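Local coordinates for protein acyl-CoA hydrolase (Bacillus cereus, PDB 1Y7U) that probably hydrolyses long-chain fatty acyl-CoA thioesters to fatty acid and coenzyme A, and binds coenzyme A and calcium, at residues Ser58-Val63 with Asn130-Pro135; Ser86-Thr91 with Met96-Lys101. One frame throughout, in Å; residues are numbered along the deposited sequence.

Contact 1. Residues Ser58-Val63 with Asn130-Pro135; sequences SRKECV and NPVPVP. With COA (coenzyme A), chain F.
Ser-58 and Val-134 bring their CA atoms to 5.5 Å, and no hydrogen bond joins the backbones of the two segments. The place is the end of the central helix 39-58 of a hotdog fold: the chain leaves it at Arg-59, whose phi is positive, and enters strand 61-71. The irregular segment 130-135 passes beside this turn, held by backbone bonds of Val-132 to Ala-124 and of Val-134 to Arg-93. What joins the segments is apolar packing at the surface. Ser-58 meets Val-134 with its CB, which lies 3.8 Å from Val-134 CG2. Its hydroxyl goes elsewhere: OG, set between the backbone N and the carbonyl carbon (chi1 69°), is hydrogen-bonded to the carbonyl of Ala-54 inside the helix. CD of Pro-135 lies 4.1 Å from Ser-58 CA. Lys-60 bends at chi2 (-69°), and its side chain crosses that of Val-132 at about a right angle, with Lys-60 CE 4.1 Å from Val-132 CG1. Beyond these contacts, at Val-63 and Pro-131, lies coenzyme A, in a pocket completed by Asp-71 and Phe-72 of a second subunit, which hydrogen-bond to the ligand. Val-63 lies alongside the pantetheine arm, its CG2 3.6 Å from C5P of coenzyme A, while Pro-131 lies by the diphosphate, with its ring CG 3.6 Å from O2A of coenzyme A.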
ATOM      1  N   SER A  58     -22.434   8.202 -16.476  1.00 34.10           N
ATOM      2  CA  SER A  58     -23.411   7.130 -16.591  1.00 35.41           C
ATOM      3  C   SER A  58     -24.216   6.829 -15.337  1.00 38.11           C
ATOM      4  O   SER A  58     -25.299   6.251 -15.425  1.00 38.63           O
ATOM      5  CB  SER A  58     -22.708   5.850 -17.001  1.00 33.22           C
ATOM      6  OG  SER A  58     -21.913   5.408 -15.924  1.00 32.23           O
ATOM      7  N   ARG A  59     -23.688   7.198 -14.174  1.00 40.12           N
ATOM      8  CA  ARG A  59     -24.360   6.920 -12.910  1.00 39.75           C
ATOM      9  C   ARG A  59     -24.586   5.411 -12.861  1.00 40.21           C
ATOM     10  O   ARG A  59     -25.514   4.930 -12.218  1.00 40.68           O
ATOM     11  CB  ARG A  59     -25.704   7.646 -12.832  1.00 39.33           C
ATOM     12  CG  ARG A  59     -25.653   9.105 -13.244  1.00 42.77           C
ATOM     13  CD  ARG A  59     -25.535  10.073 -12.074  1.00 43.08           C
ATOM     14  NE  ARG A  59     -24.283   9.940 -11.340  1.00 47.81           N
ATOM     15  CZ  ARG A  59     -23.549  10.970 -10.923  1.00 48.44           C
ATOM     16  NH1 ARG A  59     -23.939  12.215 -11.178  1.00 47.75           N
ATOM     17  NH2 ARG A  59     -22.437  10.759 -10.231  1.00 47.93           N
ATOM     18  N   LYS A  60     -23.735   4.674 -13.571  1.00 41.02           N
ATOM     19  CA  LYS A  60     -23.805   3.215 -13.608  1.00 44.34           C
ATOM     20  C   LYS A  60     -22.457   2.663 -13.172  1.00 45.65           C
ATOM     21  O   LYS A  60     -21.475   3.401 -13.086  1.00 44.06           O
ATOM     22  CB  LYS A  60     -24.098   2.703 -15.022  1.00 44.63           C
ATOM     23  CG  LYS A  60     -25.464   3.046 -15.553  1.00 47.98           C
ATOM     24  CD  LYS A  60     -26.558   2.300 -14.818  1.00 49.64           C
ATOM     25  CE  LYS A  60     -27.927   2.778 -15.288  1.00 52.20           C
ATOM     26  NZ  LYS A  60     -29.056   2.075 -14.610  1.00 54.04           N
ATOM     27  N   GLU A  61     -22.419   1.366 -12.893  1.00 47.55           N
ATOM     28  CA  GLU A  61     -21.185   0.715 -12.492  1.00 50.85           C
ATOM     29  C   GLU A  61     -20.468   0.384 -13.798  1.00 48.82           C
ATOM     30  O   GLU A  61     -20.929  -0.457 -14.563  1.00 47.58           O
ATOM     31  CB  GLU A  61     -21.490  -0.566 -11.712  1.00 58.69           C
ATOM     32  CG  GLU A  61     -22.975  -0.809 -11.465  1.00 68.19           C
ATOM     33  CD  GLU A  61     -23.237  -2.001 -10.562  1.00 72.16           C
ATOM     34  OE1 GLU A  61     -22.760  -1.986  -9.410  1.00 73.78           O
ATOM     35  OE2 GLU A  61     -23.920  -2.949 -11.003  1.00 75.23           O
ATOM     36  N   CYS A  62     -19.343   1.043 -14.053  1.00 46.99           N
ATOM     37  CA  CYS A  62     -18.619   0.808 -15.293  1.00 44.39           C
ATOM     38  C   CYS A  62     -17.415  -0.111 -15.221  1.00 43.57           C
ATOM     39  O   CYS A  62     -16.882  -0.397 -14.155  1.00 45.84           O
ATOM     40  CB  CYS A  62     -18.204   2.137 -15.899  1.00 42.42           C
ATOM     41  SG  CYS A  62     -19.627   3.133 -16.346  1.00 40.55           S
ATOM     42  N   VAL A  63     -17.001  -0.559 -16.397  1.00 40.60           N
ATOM     43  CA  VAL A  63     -15.876  -1.468 -16.571  1.00 36.31           C
ATOM     44  C   VAL A  63     -14.987  -0.896 -17.681  1.00 34.53           C
ATOM     45  O   VAL A  63     -15.481  -0.294 -18.631  1.00 36.50           O
ATOM     46  CB  VAL A  63     -16.399  -2.852 -16.987  1.00 35.43           C
ATOM     47  CG1 VAL A  63     -15.750  -3.286 -18.275  1.00 36.41           C
ATOM     48  CG2 VAL A  63     -16.164  -3.848 -15.886  1.00 36.96           C
ATOM     49  N   ASN A 130     -24.854  -6.929 -18.406  1.00 59.48           N
ATOM     50  CA  ASN A 130     -25.469  -6.599 -19.682  1.00 55.84           C
ATOM     51  C   ASN A 130     -25.180  -5.135 -19.977  1.00 51.37           C
ATOM     52  O   ASN A 130     -25.452  -4.269 -19.147  1.00 49.68           O
ATOM     53  CB  ASN A 130     -26.984  -6.807 -19.632  1.00 58.58           C
ATOM     54  CG  ASN A 130     -27.367  -8.242 -19.347  1.00 62.10           C
ATOM     55  OD1 ASN A 130     -26.899  -9.170 -20.015  1.00 63.68           O
ATOM     56  ND2 ASN A 130     -28.232  -8.436 -18.355  1.00 63.29           N
ATOM     57  N   PRO A 131     -24.589  -4.839 -21.144  1.00 47.38           N
ATOM     58  CA  PRO A 131     -24.315  -3.433 -21.445  1.00 44.14           C
ATOM     59  C   PRO A 131     -25.613  -2.648 -21.297  1.00 42.27           C
ATOM     60  O   PRO A 131     -26.691  -3.160 -21.587  1.00 41.56           O
ATOM     61  CB  PRO A 131     -23.805  -3.494 -22.874  1.00 42.92           C
ATOM     62  CG  PRO A 131     -23.010  -4.766 -22.859  1.00 44.36           C
ATOM     63  CD  PRO A 131     -23.952  -5.722 -22.137  1.00 45.94           C
ATOM     64  N   VAL A 132     -25.506  -1.410 -20.834  1.00 40.76           N
ATOM     65  CA  VAL A 132     -26.679  -0.580 -20.608  1.00 40.42           C
ATOM     66  C   VAL A 132     -26.552   0.821 -21.201  1.00 40.30           C
ATOM     67  O   VAL A 132     -25.516   1.469 -21.073  1.00 41.66           O
ATOM     68  CB  VAL A 132     -26.952  -0.468 -19.088  1.00 40.45           C
ATOM     69  CG1 VAL A 132     -27.890   0.693 -18.789  1.00 42.96           C
ATOM     70  CG2 VAL A 132     -27.549  -1.759 -18.593  1.00 39.71           C
ATOM     71  N   PRO A 133     -27.617   1.311 -21.851  1.00 40.08           N
ATOM     72  CA  PRO A 133     -27.574   2.650 -22.445  1.00 39.84           C
ATOM     73  C   PRO A 133     -26.990   3.713 -21.507  1.00 39.43           C
ATOM     74  O   PRO A 133     -27.154   3.663 -20.286  1.00 38.37           O
ATOM     75  CB  PRO A 133     -29.036   2.911 -22.822  1.00 39.24           C
ATOM     76  CG  PRO A 133     -29.812   1.978 -21.921  1.00 40.29           C
ATOM     77  CD  PRO A 133     -28.969   0.741 -21.943  1.00 39.13           C
ATOM     78  N   VAL A 134     -26.313   4.679 -22.113  1.00 38.87           N
ATOM     79  CA  VAL A 134     -25.635   5.755 -21.404  1.00 36.65           C
ATOM     80  C   VAL A 134     -26.009   7.116 -21.985  1.00 36.73           C
ATOM     81  O   VAL A 134     -26.212   7.249 -23.183  1.00 36.64           O
ATOM     82  CB  VAL A 134     -24.108   5.544 -21.533  1.00 35.43           C
ATOM     83  CG1 VAL A 134     -23.377   6.875 -21.508  1.00 36.73           C
ATOM     84  CG2 VAL A 134     -23.627   4.634 -20.428  1.00 34.57           C
ATOM     85  N   PRO A 135     -26.088   8.153 -21.142  1.00 37.76           N
ATOM     86  CA  PRO A 135     -26.441   9.486 -21.642  1.00 38.89           C
ATOM     87  C   PRO A 135     -25.560   9.897 -22.820  1.00 40.27           C
ATOM     88  O   PRO A 135     -24.552   9.258 -23.098  1.00 39.44           O
ATOM     89  CB  PRO A 135     -26.219  10.380 -20.423  1.00 38.93           C
ATOM     90  CG  PRO A 135     -26.541   9.475 -19.287  1.00 37.02           C
ATOM     91  CD  PRO A 135     -25.855   8.183 -19.691  1.00 38.30           C
TER
HETATM   92  N1A COA F 201     -12.622  -1.326 -27.225  1.00 76.21           N
HETATM   93  C2A COA F 201     -13.495  -0.293 -27.208  1.00 75.17           C
HETATM   94  N3A COA F 201     -14.825  -0.528 -27.055  1.00 75.45           N
HETATM   95  C4A COA F 201     -15.272  -1.759 -26.923  1.00 76.95           C
HETATM   96  C5A COA F 201     -14.406  -2.794 -26.898  1.00 76.82           C
HETATM   97  C6A COA F 201     -13.050  -2.596 -27.049  1.00 76.62           C
HETATM   98  N6A COA F 201     -12.140  -3.513 -26.728  1.00 73.05           N
HETATM   99  N7A COA F 201     -15.124  -3.876 -26.752  1.00 76.94           N
HETATM  100  C8A COA F 201     -16.389  -3.554 -26.650  1.00 76.64           C
HETATM  101  N9A COA F 201     -16.511  -2.247 -26.778  1.00 77.88           N
HETATM  102  C1B COA F 201     -17.779  -1.525 -26.629  1.00 78.85           C
HETATM  103  C2B COA F 201     -18.431  -1.085 -27.914  1.00 77.79           C
HETATM  104  O2B COA F 201     -18.046   0.244 -28.130  1.00 78.12           O
HETATM  105  C3B COA F 201     -19.921  -1.165 -27.671  1.00 75.97           C
HETATM  106  O3B COA F 201     -20.289   0.153 -27.627  1.00 68.81           O
HETATM  107  P3B COA F 201     -21.601   0.836 -27.971  1.00 60.11           P
HETATM  108  O7A COA F 201     -21.519   2.087 -27.382  1.00 58.50           O
HETATM  109  O8A COA F 201     -22.816   0.285 -27.569  1.00 61.17           O
HETATM  110  O9A COA F 201     -21.667   1.093 -29.325  1.00 60.26           O
HETATM  111  C4B COA F 201     -19.972  -1.740 -26.285  1.00 79.96           C
HETATM  112  O4B COA F 201     -18.754  -2.376 -26.125  1.00 80.24           O
HETATM  113  C5B COA F 201     -21.029  -2.771 -26.062  1.00 84.67           C
HETATM  114  O5B COA F 201     -20.472  -4.041 -26.266  1.00 91.57           O
HETATM  115  P1A COA F 201     -21.323  -5.359 -26.544  1.00 94.88           P
HETATM  116  O1A COA F 201     -21.034  -5.934 -27.861  1.00 94.23           O
HETATM  117  O2A COA F 201     -22.756  -5.081 -26.486  1.00 92.67           O
HETATM  118  O3A COA F 201     -20.884  -6.467 -25.500  1.00 94.77           O
HETATM  119  P2A COA F 201     -19.433  -6.919 -25.044  1.00 94.20           P
HETATM  120  O4A COA F 201     -18.478  -7.077 -26.149  1.00 93.28           O
HETATM  121  O5A COA F 201     -19.627  -8.180 -24.377  1.00 93.84           O
HETATM  122  O6A COA F 201     -18.908  -5.845 -24.004  1.00 92.58           O
HETATM  123  CBP COA F 201     -16.702  -6.334 -23.032  1.00 84.24           C
HETATM  124  CCP COA F 201     -18.188  -6.078 -22.814  1.00 86.72           C
HETATM  125  CDP COA F 201     -16.397  -6.988 -24.355  1.00 83.87           C
HETATM  126  CEP COA F 201     -15.953  -5.028 -22.994  1.00 81.46           C
HETATM  127  CAP COA F 201     -16.256  -7.451 -22.087  1.00 82.92           C
HETATM  128  OAP COA F 201     -15.926  -8.617 -22.803  1.00 83.34           O
HETATM  129  C9P COA F 201     -15.625  -7.266 -20.748  1.00 79.91           C
HETATM  130  O9P COA F 201     -16.404  -7.404 -19.620  1.00 78.12           O
HETATM  131  N8P COA F 201     -14.365  -6.981 -20.675  1.00 76.26           N
HETATM  132  C7P COA F 201     -13.843  -6.132 -19.654  1.00 74.63           C
HETATM  133  C6P COA F 201     -14.418  -6.317 -18.264  1.00 74.66           C
HETATM  134  C5P COA F 201     -13.467  -5.935 -17.177  1.00 73.79           C
HETATM  135  O5P COA F 201     -13.571  -6.445 -16.042  1.00 73.92           O
HETATM  136  N4P COA F 201     -12.548  -5.063 -17.495  1.00 71.58           N
HETATM  137  C3P COA F 201     -11.323  -5.008 -16.789  1.00 71.80           C
HETATM  138  C2P COA F 201     -10.439  -6.123 -17.263  1.00 72.35           C
HETATM  139  S1P COA F 201     -10.223  -7.345 -16.016  1.00 78.20           S

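Contact 2. Residues Ser86-Thr91 with Met96-Lys101; sequences SFVIWT and MEVFVK
Strands 86-91 and 96-101 pair as the two arms of a buried antiparallel hairpin in the middle of the sheet, the axes of the two segments 4.5 Å apart at an angle of 140°. Phe-87 and Phe-99 exchange backbone hydrogen bonds, 3.2 Å from Phe-87 N to Phe-99 O and 2.9 Å from Phe-99 N to Phe-87 O. The register then slips by one residue: Ile-89 N bonds to Glu-97 O (3.0 Å), and Glu-97 N to Trp-90 O (2.7 Å). With Ile-89 and Trp-90 both opposite Glu-97, this is a classic beta bulge. In this hotdog fold, the face bearing Val-88, Met-96 (a selenomethionine) and Val-98 packs on helix 39-58, and there the Met-96 methyl CE rests against the branched end of Val-88. On the other face, the side chains of Phe-87 and Phe-99 run side by side, ring planes at 46°, with CZ of Phe-87 3.7 Å from CD2 of Phe-99. Helix 142-170 adjoins Trp-90 through Ala-151 and Arg-158, the latter part of the coenzyme A pocket. Trp-90, its CG anti to the backbone N (chi1 177°), brings CE3 3.7 Å from Glu-97 CG, and Glu-97 OE2 sits above one indole face near the rim.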
ATOM      1  N   SER A  86      -9.815  14.358 -16.426  1.00 25.67           N
ATOM      2  CA  SER A  86     -10.518  13.462 -17.308  1.00 25.89           C
ATOM      3  C   SER A  86     -11.998  13.807 -17.401  1.00 26.87           C
ATOM      4  O   SER A  86     -12.606  14.303 -16.443  1.00 27.73           O
ATOM      5  CB  SER A  86     -10.348  12.018 -16.827  1.00 24.37           C
ATOM      6  OG  SER A  86     -10.969  11.813 -15.564  1.00 22.58           O
ATOM      7  N   PHE A  87     -12.560  13.562 -18.576  1.00 25.29           N
ATOM      8  CA  PHE A  87     -13.973  13.781 -18.815  1.00 25.50           C
ATOM      9  C   PHE A  87     -14.376  12.951 -20.015  1.00 25.28           C
ATOM     10  O   PHE A  87     -13.542  12.580 -20.839  1.00 26.59           O
ATOM     11  CB  PHE A  87     -14.282  15.261 -19.061  1.00 24.33           C
ATOM     12  CG  PHE A  87     -13.321  15.936 -19.981  1.00 26.15           C
ATOM     13  CD1 PHE A  87     -12.184  16.566 -19.476  1.00 26.62           C
ATOM     14  CD2 PHE A  87     -13.526  15.916 -21.357  1.00 24.48           C
ATOM     15  CE1 PHE A  87     -11.260  17.160 -20.328  1.00 23.82           C
ATOM     16  CE2 PHE A  87     -12.613  16.508 -22.213  1.00 23.22           C
ATOM     17  CZ  PHE A  87     -11.478  17.128 -21.702  1.00 24.05           C
ATOM     18  N   VAL A  88     -15.657  12.632 -20.084  1.00 24.90           N
ATOM     19  CA  VAL A  88     -16.198  11.856 -21.181  1.00 27.08           C
ATOM     20  C   VAL A  88     -16.368  12.813 -22.359  1.00 29.15           C
ATOM     21  O   VAL A  88     -16.832  13.932 -22.163  1.00 31.18           O
ATOM     22  CB  VAL A  88     -17.574  11.303 -20.779  1.00 26.42           C
ATOM     23  CG1 VAL A  88     -18.180  10.504 -21.908  1.00 27.77           C
ATOM     24  CG2 VAL A  88     -17.432  10.461 -19.536  1.00 24.34           C
ATOM     25  N   ILE A  89     -15.971  12.418 -23.565  1.00 29.46           N
ATOM     26  CA  ILE A  89     -16.171  13.306 -24.707  1.00 33.46           C
ATOM     27  C   ILE A  89     -16.970  12.650 -25.800  1.00 37.92           C
ATOM     28  O   ILE A  89     -17.692  13.325 -26.520  1.00 43.35           O
ATOM     29  CB  ILE A  89     -14.887  13.769 -25.389  1.00 31.74           C
ATOM     30  CG1 ILE A  89     -13.736  12.885 -24.953  1.00 31.77           C
ATOM     31  CG2 ILE A  89     -14.693  15.268 -25.185  1.00 27.02           C
ATOM     32  CD1 ILE A  89     -12.707  12.749 -26.005  1.00 33.68           C
ATOM     33  N   TRP A  90     -16.832  11.342 -25.948  1.00 37.70           N
ATOM     34  CA  TRP A  90     -17.562  10.639 -26.984  1.00 37.78           C
ATOM     35  C   TRP A  90     -18.374   9.533 -26.348  1.00 38.22           C
ATOM     36  O   TRP A  90     -17.920   8.903 -25.404  1.00 39.80           O
ATOM     37  CB  TRP A  90     -16.580  10.047 -27.992  1.00 36.33           C
ATOM     38  CG  TRP A  90     -17.219   9.235 -29.090  1.00 36.02           C
ATOM     39  CD1 TRP A  90     -17.544   9.662 -30.348  1.00 34.71           C
ATOM     40  CD2 TRP A  90     -17.602   7.857 -29.024  1.00 34.41           C
ATOM     41  NE1 TRP A  90     -18.100   8.632 -31.066  1.00 33.67           N
ATOM     42  CE2 TRP A  90     -18.148   7.514 -30.276  1.00 33.36           C
ATOM     43  CE3 TRP A  90     -17.537   6.880 -28.025  1.00 33.86           C
ATOM     44  CZ2 TRP A  90     -18.627   6.236 -30.559  1.00 35.09           C
ATOM     45  CZ3 TRP A  90     -18.014   5.607 -28.307  1.00 35.30           C
ATOM     46  CH2 TRP A  90     -18.553   5.298 -29.565  1.00 35.91           C
ATOM     47  N   THR A  91     -19.581   9.303 -26.850  1.00 40.15           N
ATOM     48  CA  THR A  91     -20.404   8.227 -26.317  1.00 41.14           C
ATOM     49  C   THR A  91     -21.026   7.403 -27.408  1.00 42.56           C
ATOM     50  O   THR A  91     -21.377   7.914 -28.467  1.00 44.26           O
ATOM     51  CB  THR A  91     -21.561   8.721 -25.419  1.00 39.07           C
ATOM     52  OG1 THR A  91     -22.213   9.849 -26.022  1.00 39.02           O
ATOM     53  CG2 THR A  91     -21.045   9.057 -24.041  1.00 36.97           C
HETATM   54  N   MSE A  96     -18.516   4.691 -23.570  1.00 36.73           N
HETATM   55  CA  MSE A  96     -18.122   6.089 -23.564  1.00 38.00           C
HETATM   56  C   MSE A  96     -16.606   6.207 -23.589  1.00 36.01           C
HETATM   57  O   MSE A  96     -15.903   5.366 -23.033  1.00 37.17           O
HETATM   58  CB  MSE A  96     -18.699   6.764 -22.325  1.00 39.75           C
HETATM   59  CG  MSE A  96     -18.569   5.912 -21.090  1.00 49.03           C
HETATM   60 SE   MSE A  96     -19.958   6.235 -19.798  1.00 55.57          SE
HETATM   61  CE  MSE A  96     -19.559   8.069 -19.473  1.00 49.55           C
ATOM     62  N   GLU A  97     -16.099   7.227 -24.271  1.00 33.84           N
ATOM     63  CA  GLU A  97     -14.665   7.435 -24.331  1.00 34.20           C
ATOM     64  C   GLU A  97     -14.281   8.575 -23.429  1.00 32.37           C
ATOM     65  O   GLU A  97     -14.793   9.687 -23.552  1.00 34.71           O
ATOM     66  CB  GLU A  97     -14.199   7.727 -25.743  1.00 36.89           C
ATOM     67  CG  GLU A  97     -14.108   6.500 -26.593  1.00 45.12           C
ATOM     68  CD  GLU A  97     -13.173   6.702 -27.746  1.00 52.26           C
ATOM     69  OE1 GLU A  97     -11.949   6.639 -27.527  1.00 57.10           O
ATOM     70  OE2 GLU A  97     -13.656   6.944 -28.869  1.00 58.25           O
ATOM     71  N   VAL A  98     -13.372   8.286 -22.511  1.00 28.78           N
ATOM     72  CA  VAL A  98     -12.927   9.276 -21.559  1.00 25.61           C
ATOM     73  C   VAL A  98     -11.536   9.757 -21.911  1.00 26.48           C
ATOM     74  O   VAL A  98     -10.601   8.961 -22.059  1.00 25.72           O
ATOM     75  CB  VAL A  98     -12.921   8.692 -20.138  1.00 21.90           C
ATOM     76  CG1 VAL A  98     -12.575   9.777 -19.136  1.00 23.01           C
ATOM     77  CG2 VAL A  98     -14.279   8.074 -19.827  1.00 17.77           C
ATOM     78  N   PHE A  99     -11.413  11.066 -22.069  1.00 24.73           N
ATOM     79  CA  PHE A  99     -10.127  11.666 -22.381  1.00 24.65           C
ATOM     80  C   PHE A  99      -9.409  11.867 -21.054  1.00 27.33           C
ATOM     81  O   PHE A  99     -10.030  12.220 -20.043  1.00 28.49           O
ATOM     82  CB  PHE A  99     -10.313  13.018 -23.067  1.00 21.29           C
ATOM     83  CG  PHE A  99      -9.032  13.738 -23.324  1.00 20.84           C
ATOM     84  CD1 PHE A  99      -8.139  13.272 -24.288  1.00 22.60           C
ATOM     85  CD2 PHE A  99      -8.674  14.850 -22.558  1.00 21.39           C
ATOM     86  CE1 PHE A  99      -6.898  13.906 -24.486  1.00 21.22           C
ATOM     87  CE2 PHE A  99      -7.438  15.491 -22.746  1.00 19.89           C
ATOM     88  CZ  PHE A  99      -6.550  15.015 -23.710  1.00 20.62           C
ATOM     89  N   VAL A 100      -8.106  11.624 -21.045  1.00 28.17           N
ATOM     90  CA  VAL A 100      -7.330  11.796 -19.833  1.00 28.01           C
ATOM     91  C   VAL A 100      -6.091  12.589 -20.156  1.00 28.43           C
ATOM     92  O   VAL A 100      -5.381  12.306 -21.119  1.00 28.81           O
ATOM     93  CB  VAL A 100      -6.916  10.461 -19.221  1.00 27.86           C
ATOM     94  CG1 VAL A 100      -6.286  10.707 -17.862  1.00 29.76           C
ATOM     95  CG2 VAL A 100      -8.126   9.552 -19.090  1.00 29.89           C
ATOM     96  N   LYS A 101      -5.827  13.572 -19.315  1.00 29.18           N
ATOM     97  CA  LYS A 101      -4.711  14.473 -19.489  1.00 28.80           C
ATOM     98  C   LYS A 101      -3.804  14.397 -18.255  1.00 29.42           C
ATOM     99  O   LYS A 101      -4.280  14.464 -17.122  1.00 29.23           O
ATOM    100  CB  LYS A 101      -5.326  15.849 -19.684  1.00 30.72           C
ATOM    101  CG  LYS A 101      -4.437  17.025 -19.711  1.00 36.13           C
ATOM    102  CD  LYS A 101      -5.354  18.217 -19.805  1.00 40.78           C
ATOM    103  CE  LYS A 101      -4.651  19.509 -19.515  1.00 47.15           C
ATOM    104  NZ  LYS A 101      -5.648  20.606 -19.588  1.00 54.11           N
TER

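The centres of contact 1 and contact 2 are 14 Å apart, and contact 2 falls between the two segments of contact 1 in sequence. Both reach the same antiparallel sheet, contact 1 only through strand 61-71: the hairpin strands 81-91 and 95-105 lie next to each other, and strand 112-125 separates 95-105 from strand 61-71. They meet directly through Met-96, whose SE lies 3.9 Å from Val-134 CG1 and the same distance from Ser-58 CB, and through Thr-91 CG2, 3.6 Å from Pro-135 O. The end of helix 39-58, the hairpin and segment 130-135 thus pack together beside the coenzyme A pocket, and both contacts touch a second subunit.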